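Local coordinates for 5' nucleotidase family protein (PDB 4Q7F) that belongs to the 5'-nucleotidase family, pairing a calcineurin-like metallophosphoesterase domain that holds a two-metal centre with a C-terminal nucleotidase domain, at residues A[204-209]-A[243-248]. Numbering follows the deposited sequence.
Sequences VCYHGG and FITGHQ. With MG (magnesium ion), chain B.
The magnesium ion is gripped from both segments: His207 NE2 binds it at 2.6 Å and His247 ND1 at 2.5 Å. The ion lies at the edge of each imidazole, in its plane; the two rings are oblique to each other, planes at 66°. Both side chains extend with CG trans to the main-chain N, which carries the two rings to one ion. His247 CB packs at 3.6 Å against His207 NE2, and a water on the metal donates to His247 O. Asp72 and Asn109 complete the site; second-shell bonds from His207 ND1 to Asn70 O and from His247 NE2 to Glu226 OE1 probably help to hold both rings in orientation. Behind the metal the strands run parallel: Ile244 N reaches Val204 O at 2.7 Å, and Tyr206 N reaches Ile244 O at 2.8 Å. Further along, Gly246 N donates to Gly208 O. Val204 lies alongside the Phe243 ring, CB to CD1 3.7 Å, while Cys205 SG meets Ile244 CD1 on the other sheet face. This beta-alpha-beta unit thus places His207 at the end of strand 201-207 and His247 in the loop after strand 242-244, with Phe243 and Tyr206 packed on Met232 of helix 229-236 and Val204 on helix 184-198.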
ATOM      1  N   VAL A 204      -7.892  19.596  -4.334  1.00 27.41           N
ATOM      2  CA  VAL A 204      -6.694  18.839  -4.584  1.00 26.49           C
ATOM      3  C   VAL A 204      -6.942  17.383  -4.203  1.00 25.64           C
ATOM      4  O   VAL A 204      -7.340  17.102  -3.056  1.00 26.39           O
ATOM      5  CB  VAL A 204      -5.510  19.348  -3.733  1.00 26.90           C
ATOM      6  CG1 VAL A 204      -4.308  18.449  -3.951  1.00 26.70           C
ATOM      7  CG2 VAL A 204      -5.173  20.791  -4.076  1.00 28.19           C
ATOM      8  N   CYS A 205      -6.740  16.465  -5.145  1.00 24.83           N
ATOM      9  CA  CYS A 205      -6.860  15.030  -4.856  1.00 24.48           C
ATOM     10  C   CYS A 205      -5.466  14.452  -4.972  1.00 24.27           C
ATOM     11  O   CYS A 205      -4.958  14.205  -6.066  1.00 24.54           O
ATOM     12  CB  CYS A 205      -7.810  14.293  -5.782  1.00 24.57           C
ATOM     13  SG  CYS A 205      -9.522  14.827  -5.664  1.00 26.44           S
ATOM     14  N   TYR A 206      -4.857  14.240  -3.816  1.00 23.55           N
ATOM     15  CA  TYR A 206      -3.496  13.770  -3.716  1.00 22.57           C
ATOM     16  C   TYR A 206      -3.417  12.367  -3.174  1.00 21.37           C
ATOM     17  O   TYR A 206      -3.854  12.115  -2.057  1.00 20.36           O
ATOM     18  CB  TYR A 206      -2.764  14.737  -2.785  1.00 24.21           C
ATOM     19  CG  TYR A 206      -1.349  14.375  -2.385  1.00 24.98           C
ATOM     20  CD1 TYR A 206      -0.402  13.976  -3.326  1.00 25.07           C
ATOM     21  CD2 TYR A 206      -0.934  14.542  -1.069  1.00 26.04           C
ATOM     22  CE1 TYR A 206       0.906  13.703  -2.946  1.00 26.89           C
ATOM     23  CE2 TYR A 206       0.358  14.270  -0.683  1.00 27.49           C
ATOM     24  CZ  TYR A 206       1.277  13.854  -1.620  1.00 27.23           C
ATOM     25  OH  TYR A 206       2.559  13.596  -1.210  1.00 29.54           O
ATOM     26  N   HIS A 207      -2.908  11.431  -3.973  1.00 20.45           N
ATOM     27  CA  HIS A 207      -2.717  10.116  -3.460  1.00 20.02           C
ATOM     28  C   HIS A 207      -1.387  10.150  -2.702  1.00 21.04           C
ATOM     29  O   HIS A 207      -0.365   9.793  -3.238  1.00 20.60           O
ATOM     30  CB  HIS A 207      -2.653   9.039  -4.506  1.00 19.84           C
ATOM     31  CG  HIS A 207      -2.599   7.687  -3.888  1.00 20.21           C
ATOM     32  ND1 HIS A 207      -3.731   7.002  -3.531  1.00 19.81           N
ATOM     33  CD2 HIS A 207      -1.557   6.955  -3.432  1.00 20.73           C
ATOM     34  CE1 HIS A 207      -3.396   5.868  -2.952  1.00 20.36           C
ATOM     35  NE2 HIS A 207      -2.085   5.817  -2.875  1.00 21.49           N
ATOM     36  N   GLY A 208      -1.448  10.649  -1.476  1.00 21.87           N
ATOM     37  CA  GLY A 208      -0.306  10.785  -0.602  1.00 23.07           C
ATOM     38  C   GLY A 208      -0.893  11.302   0.698  1.00 23.55           C
ATOM     39  O   GLY A 208      -2.105  11.622   0.754  1.00 22.99           O
ATOM     40  N   GLY A 209      -0.060  11.409   1.726  1.00 23.22           N
ATOM     41  CA  GLY A 209      -0.530  11.845   3.038  1.00 23.80           C
ATOM     42  C   GLY A 209       0.249  12.962   3.707  1.00 25.59           C
ATOM     43  O   GLY A 209       0.812  13.842   3.040  1.00 25.98           O
ATOM     44  N   PHE A 243      -8.971  19.322   0.369  1.00 28.35           N
ATOM     45  CA  PHE A 243      -7.682  18.632   0.234  1.00 28.32           C
ATOM     46  C   PHE A 243      -7.933  17.158   0.529  1.00 27.62           C
ATOM     47  O   PHE A 243      -8.056  16.744   1.699  1.00 27.79           O
ATOM     48  CB  PHE A 243      -6.652  19.242   1.187  1.00 30.25           C
ATOM     49  CG  PHE A 243      -5.219  18.899   0.852  1.00 31.96           C
ATOM     50  CD1 PHE A 243      -4.559  19.559  -0.178  1.00 33.28           C
ATOM     51  CD2 PHE A 243      -4.521  17.956   1.580  1.00 32.43           C
ATOM     52  CE1 PHE A 243      -3.238  19.259  -0.489  1.00 35.54           C
ATOM     53  CE2 PHE A 243      -3.205  17.648   1.269  1.00 33.41           C
ATOM     54  CZ  PHE A 243      -2.560  18.298   0.233  1.00 33.98           C
ATOM     55  N   ILE A 244      -8.062  16.387  -0.551  1.00 25.61           N
ATOM     56  CA  ILE A 244      -8.325  14.957  -0.494  1.00 24.82           C
ATOM     57  C   ILE A 244      -7.002  14.225  -0.526  1.00 24.03           C
ATOM     58  O   ILE A 244      -6.148  14.513  -1.370  1.00 24.54           O
ATOM     59  CB  ILE A 244      -9.283  14.542  -1.648  1.00 24.41           C
ATOM     60  CG1 ILE A 244     -10.683  15.044  -1.305  1.00 24.70           C
ATOM     61  CG2 ILE A 244      -9.313  13.031  -1.879  1.00 23.34           C
ATOM     62  CD1 ILE A 244     -11.735  14.842  -2.403  1.00 24.74           C
ATOM     63  N   THR A 245      -6.827  13.309   0.427  1.00 23.23           N
ATOM     64  CA  THR A 245      -5.601  12.541   0.564  1.00 22.37           C
ATOM     65  C   THR A 245      -5.856  11.036   0.696  1.00 22.32           C
ATOM     66  O   THR A 245      -6.989  10.591   0.801  1.00 21.86           O
ATOM     67  CB  THR A 245      -4.782  13.031   1.776  1.00 22.67           C
ATOM     68  OG1 THR A 245      -5.505  12.814   2.988  1.00 22.21           O
ATOM     69  CG2 THR A 245      -4.445  14.481   1.629  1.00 23.49           C
ATOM     70  N   GLY A 246      -4.783  10.253   0.696  1.00 23.13           N
ATOM     71  CA  GLY A 246      -4.888   8.794   0.799  1.00 22.01           C
ATOM     72  C   GLY A 246      -3.520   8.240   1.126  1.00 22.01           C
ATOM     73  O   GLY A 246      -2.747   8.887   1.844  1.00 22.48           O
ATOM     74  N   HIS A 247      -3.235   7.036   0.614  1.00 21.76           N
ATOM     75  CA  HIS A 247      -1.925   6.386   0.713  1.00 22.02           C
ATOM     76  C   HIS A 247      -1.503   5.857   2.060  1.00 22.69           C
ATOM     77  O   HIS A 247      -0.935   4.764   2.138  1.00 21.55           O
ATOM     78  CB  HIS A 247      -0.830   7.339   0.188  1.00 22.37           C
ATOM     79  CG  HIS A 247       0.545   6.761   0.197  1.00 22.29           C
ATOM     80  ND1 HIS A 247       0.894   5.670  -0.569  1.00 22.25           N
ATOM     81  CD2 HIS A 247       1.675   7.141   0.843  1.00 23.16           C
ATOM     82  CE1 HIS A 247       2.167   5.397  -0.390  1.00 22.07           C
ATOM     83  NE2 HIS A 247       2.667   6.272   0.464  1.00 22.70           N
ATOM     84  N   GLN A 248      -1.738   6.637   3.113  1.00 22.92           N
ATOM     85  CA  GLN A 248      -1.353   6.225   4.444  1.00 23.69           C
ATOM     86  C   GLN A 248      -2.424   5.382   5.125  1.00 23.19           C
ATOM     87  O   GLN A 248      -2.157   4.824   6.182  1.00 23.69           O
ATOM     88  CB  GLN A 248      -1.011   7.447   5.291  1.00 24.83           C
ATOM     89  CG  GLN A 248       0.231   8.213   4.835  1.00 24.64           C
ATOM     90  CD  GLN A 248       0.444   9.476   5.672  1.00 24.98           C
ATOM     91  OE1 GLN A 248      -0.502  10.217   5.930  1.00 24.19           O
ATOM     92  NE2 GLN A 248       1.672   9.712   6.107  1.00 25.26           N
TER
HETATM   93 MG    MG B 601      -0.552   4.052  -1.828  1.00 21.04          MG
HETATM   94  O   HOH W   1      -0.751   2.873   0.158  1.00 20.85           O